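PDB 5T3O: ribose-phosphate pyrophosphokinase from Thermus thermophilus, which probably makes phosphoribosyl pyrophosphate (PRPP) by transferring the pyrophosphoryl group of ATP to the 1-hydroxyl of ribose 5-phosphate, with magnesium as cofactor. Local coordinates for residues 146-151 / 281-286. Residues are numbered along the deposited sequence; the frame is centred on the assembly and turned at random.
Sequences EPVIAN and RTLTVA
Thr284 and Val285, which touch Val148 through the Thr284 carbonyl O and the Val285 side chain, share the carboxylate of Asp270: OD2 is hydrogen-bonded to Thr284 OG1 and OD1 to Val285 N. This ties down the turn between strand 280-283 and helix 286-298, where Val285 sits at the N-cap position. No hydrogen bond joins 146-151 to 281-286. Val148 carries the contact. Val148 CG1 stands anti to the backbone N (chi1 -179°) and presses on Leu283, 3.5 Å from Leu283 CB and 4.0 Å from Leu283 CG. The first distance is tight for two carbons. The Val148 and Leu283 side chains run antiparallel alongside each other. The other Val148 branch turns to the cap residue, Val148 CG2 lying 4.5 Å from Val285 CG1. One helix position on, Ile149 CD1 comes within 4.4 Å of Leu283 CD2. Strand 280-283 is an edge strand of the mixed sheet within this chain, and Leu283 also rests on Ala267 of strand 266-269. Ile149 lies about 9 Å, side chain to side chain, from Asp217, predicted to bind ribose 5-phosphate. The helix thus meets the sheet edge through apolar, partly buried packing, while the Asp270 bonds hold the turn without reaching the helix segment.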
ATOM      1  N   GLU A 146     -32.104  -2.705  18.468  1.00 63.66           N
ATOM      2  CA  GLU A 146     -32.904  -2.300  19.639  1.00 67.92           C
ATOM      3  C   GLU A 146     -34.331  -1.775  19.341  1.00 68.29           C
ATOM      4  O   GLU A 146     -35.258  -2.136  20.064  1.00 69.13           O
ATOM      5  CB  GLU A 146     -32.116  -1.291  20.497  1.00 68.91           C
ATOM      6  CG  GLU A 146     -32.804  -0.834  21.778  1.00 71.33           C
ATOM      7  CD  GLU A 146     -32.030   0.263  22.485  1.00 74.59           C
ATOM      8  OE1 GLU A 146     -30.817   0.076  22.729  1.00 75.52           O
ATOM      9  OE2 GLU A 146     -32.634   1.314  22.796  1.00 74.52           O
ATOM     10  N   PRO A 147     -34.508  -0.926  18.299  1.00 70.99           N
ATOM     11  CA  PRO A 147     -35.863  -0.467  17.935  1.00 71.23           C
ATOM     12  C   PRO A 147     -36.864  -1.578  17.598  1.00 71.23           C
ATOM     13  O   PRO A 147     -37.977  -1.575  18.125  1.00 73.63           O
ATOM     14  CB  PRO A 147     -35.623   0.406  16.698  1.00 70.32           C
ATOM     15  CG  PRO A 147     -34.239   0.910  16.867  1.00 72.07           C
ATOM     16  CD  PRO A 147     -33.477  -0.207  17.522  1.00 72.30           C
ATOM     17  N   VAL A 148     -36.460  -2.515  16.745  1.00 69.21           N
ATOM     18  CA  VAL A 148     -37.360  -3.567  16.246  1.00 69.26           C
ATOM     19  C   VAL A 148     -37.574  -4.691  17.286  1.00 68.50           C
ATOM     20  O   VAL A 148     -38.616  -5.357  17.279  1.00 66.99           O
ATOM     21  CB  VAL A 148     -36.858  -4.124  14.891  1.00 69.52           C
ATOM     22  CG1 VAL A 148     -37.792  -5.199  14.351  1.00 69.89           C
ATOM     23  CG2 VAL A 148     -36.721  -2.990  13.874  1.00 70.45           C
ATOM     24  N   ILE A 149     -36.597  -4.885  18.173  1.00 67.11           N
ATOM     25  CA  ILE A 149     -36.701  -5.850  19.275  1.00 69.36           C
ATOM     26  C   ILE A 149     -37.601  -5.312  20.397  1.00 69.99           C
ATOM     27  O   ILE A 149     -38.410  -6.062  20.953  1.00 70.50           O
ATOM     28  CB  ILE A 149     -35.301  -6.227  19.836  1.00 69.68           C
ATOM     29  CG1 ILE A 149     -34.440  -6.912  18.753  1.00 70.57           C
ATOM     30  CG2 ILE A 149     -35.406  -7.114  21.074  1.00 70.85           C
ATOM     31  CD1 ILE A 149     -34.992  -8.209  18.197  1.00 71.66           C
ATOM     32  N   ALA A 150     -37.453  -4.027  20.728  1.00 68.52           N
ATOM     33  CA  ALA A 150     -38.335  -3.355  21.692  1.00 67.03           C
ATOM     34  C   ALA A 150     -39.789  -3.319  21.204  1.00 68.29           C
ATOM     35  O   ALA A 150     -40.704  -3.668  21.950  1.00 69.63           O
ATOM     36  CB  ALA A 150     -37.837  -1.946  21.970  1.00 66.53           C
ATOM     37  N   ASN A 151     -39.986  -2.941  19.941  1.00 68.60           N
ATOM     38  CA  ASN A 151     -41.326  -2.880  19.335  1.00 70.94           C
ATOM     39  C   ASN A 151     -41.976  -4.248  19.056  1.00 72.18           C
ATOM     40  O   ASN A 151     -43.097  -4.296  18.561  1.00 71.85           O
ATOM     41  CB  ASN A 151     -41.293  -2.061  18.039  1.00 73.01           C
ATOM     42  CG  ASN A 151     -42.675  -1.591  17.610  1.00 75.49           C
ATOM     43  OD1 ASN A 151     -43.235  -0.669  18.203  1.00 76.32           O
ATOM     44  ND2 ASN A 151     -43.239  -2.233  16.587  1.00 75.33           N
ATOM     45  N   ARG A 281     -41.084 -16.318  15.714  1.00 88.63           N
ATOM     46  CA  ARG A 281     -41.474 -15.059  15.071  1.00 87.57           C
ATOM     47  C   ARG A 281     -40.224 -14.396  14.483  1.00 80.93           C
ATOM     48  O   ARG A 281     -39.161 -14.397  15.118  1.00 75.79           O
ATOM     49  CB  ARG A 281     -42.147 -14.131  16.102  1.00 91.00           C
ATOM     50  CG  ARG A 281     -42.737 -12.828  15.557  1.00 94.68           C
ATOM     51  CD  ARG A 281     -44.020 -13.009  14.751  1.00 95.82           C
ATOM     52  NE  ARG A 281     -45.209 -13.179  15.596  1.00 97.53           N
ATOM     53  CZ  ARG A 281     -45.739 -14.344  15.990  1.00 97.80           C
ATOM     54  NH1 ARG A 281     -45.209 -15.518  15.640  1.00 97.80           N
ATOM     55  NH2 ARG A 281     -46.828 -14.337  16.756  1.00 97.67           N
ATOM     56  N   THR A 282     -40.352 -13.843  13.274  1.00 74.99           N
ATOM     57  CA  THR A 282     -39.245 -13.141  12.612  1.00 71.81           C
ATOM     58  C   THR A 282     -39.614 -11.697  12.210  1.00 68.64           C
ATOM     59  O   THR A 282     -40.632 -11.469  11.555  1.00 65.45           O
ATOM     60  CB  THR A 282     -38.697 -13.943  11.404  1.00 71.69           C
ATOM     61  OG1 THR A 282     -39.767 -14.333  10.539  1.00 68.29           O
ATOM     62  CG2 THR A 282     -37.956 -15.195  11.884  1.00 71.91           C
ATOM     63  N   LEU A 283     -38.765 -10.740  12.602  1.00 65.90           N
ATOM     64  CA  LEU A 283     -39.020  -9.301  12.430  1.00 63.65           C
ATOM     65  C   LEU A 283     -38.260  -8.750  11.223  1.00 62.31           C
ATOM     66  O   LEU A 283     -37.031  -8.787  11.203  1.00 62.58           O
ATOM     67  CB  LEU A 283     -38.576  -8.516  13.675  1.00 63.73           C
ATOM     68  CG  LEU A 283     -38.975  -8.959  15.090  1.00 63.89           C
ATOM     69  CD1 LEU A 283     -40.429  -9.414  15.132  1.00 63.58           C
ATOM     70  CD2 LEU A 283     -38.055 -10.037  15.648  1.00 63.40           C
ATOM     71  N   THR A 284     -38.975  -8.226  10.228  1.00 61.23           N
ATOM     72  CA  THR A 284     -38.322  -7.709   9.022  1.00 60.69           C
ATOM     73  C   THR A 284     -37.502  -6.456   9.364  1.00 60.08           C
ATOM     74  O   THR A 284     -37.995  -5.559  10.054  1.00 61.58           O
ATOM     75  CB  THR A 284     -39.326  -7.451   7.864  1.00 62.44           C
ATOM     76  OG1 THR A 284     -38.614  -7.291   6.627  1.00 61.65           O
ATOM     77  CG2 THR A 284     -40.215  -6.223   8.118  1.00 62.04           C
ATOM     78  N   VAL A 285     -36.235  -6.443   8.940  1.00 56.95           N
ATOM     79  CA  VAL A 285     -35.370  -5.252   9.037  1.00 52.83           C
ATOM     80  C   VAL A 285     -35.036  -4.685   7.656  1.00 50.32           C
ATOM     81  O   VAL A 285     -34.182  -3.808   7.541  1.00 54.18           O
ATOM     82  CB  VAL A 285     -34.068  -5.508   9.854  1.00 52.40           C
ATOM     83  CG1 VAL A 285     -34.399  -5.852  11.295  1.00 51.80           C
ATOM     84  CG2 VAL A 285     -33.179  -6.591   9.236  1.00 52.08           C
ATOM     85  N   ALA A 286     -35.722  -5.165   6.618  1.00 47.73           N
ATOM     86  CA  ALA A 286     -35.550  -4.648   5.265  1.00 48.64           C
ATOM     87  C   ALA A 286     -35.867  -3.148   5.132  1.00 51.03           C
ATOM     88  O   ALA A 286     -35.148  -2.448   4.410  1.00 50.21           O
ATOM     89  CB  ALA A 286     -36.371  -5.456   4.268  1.00 47.75           C
TER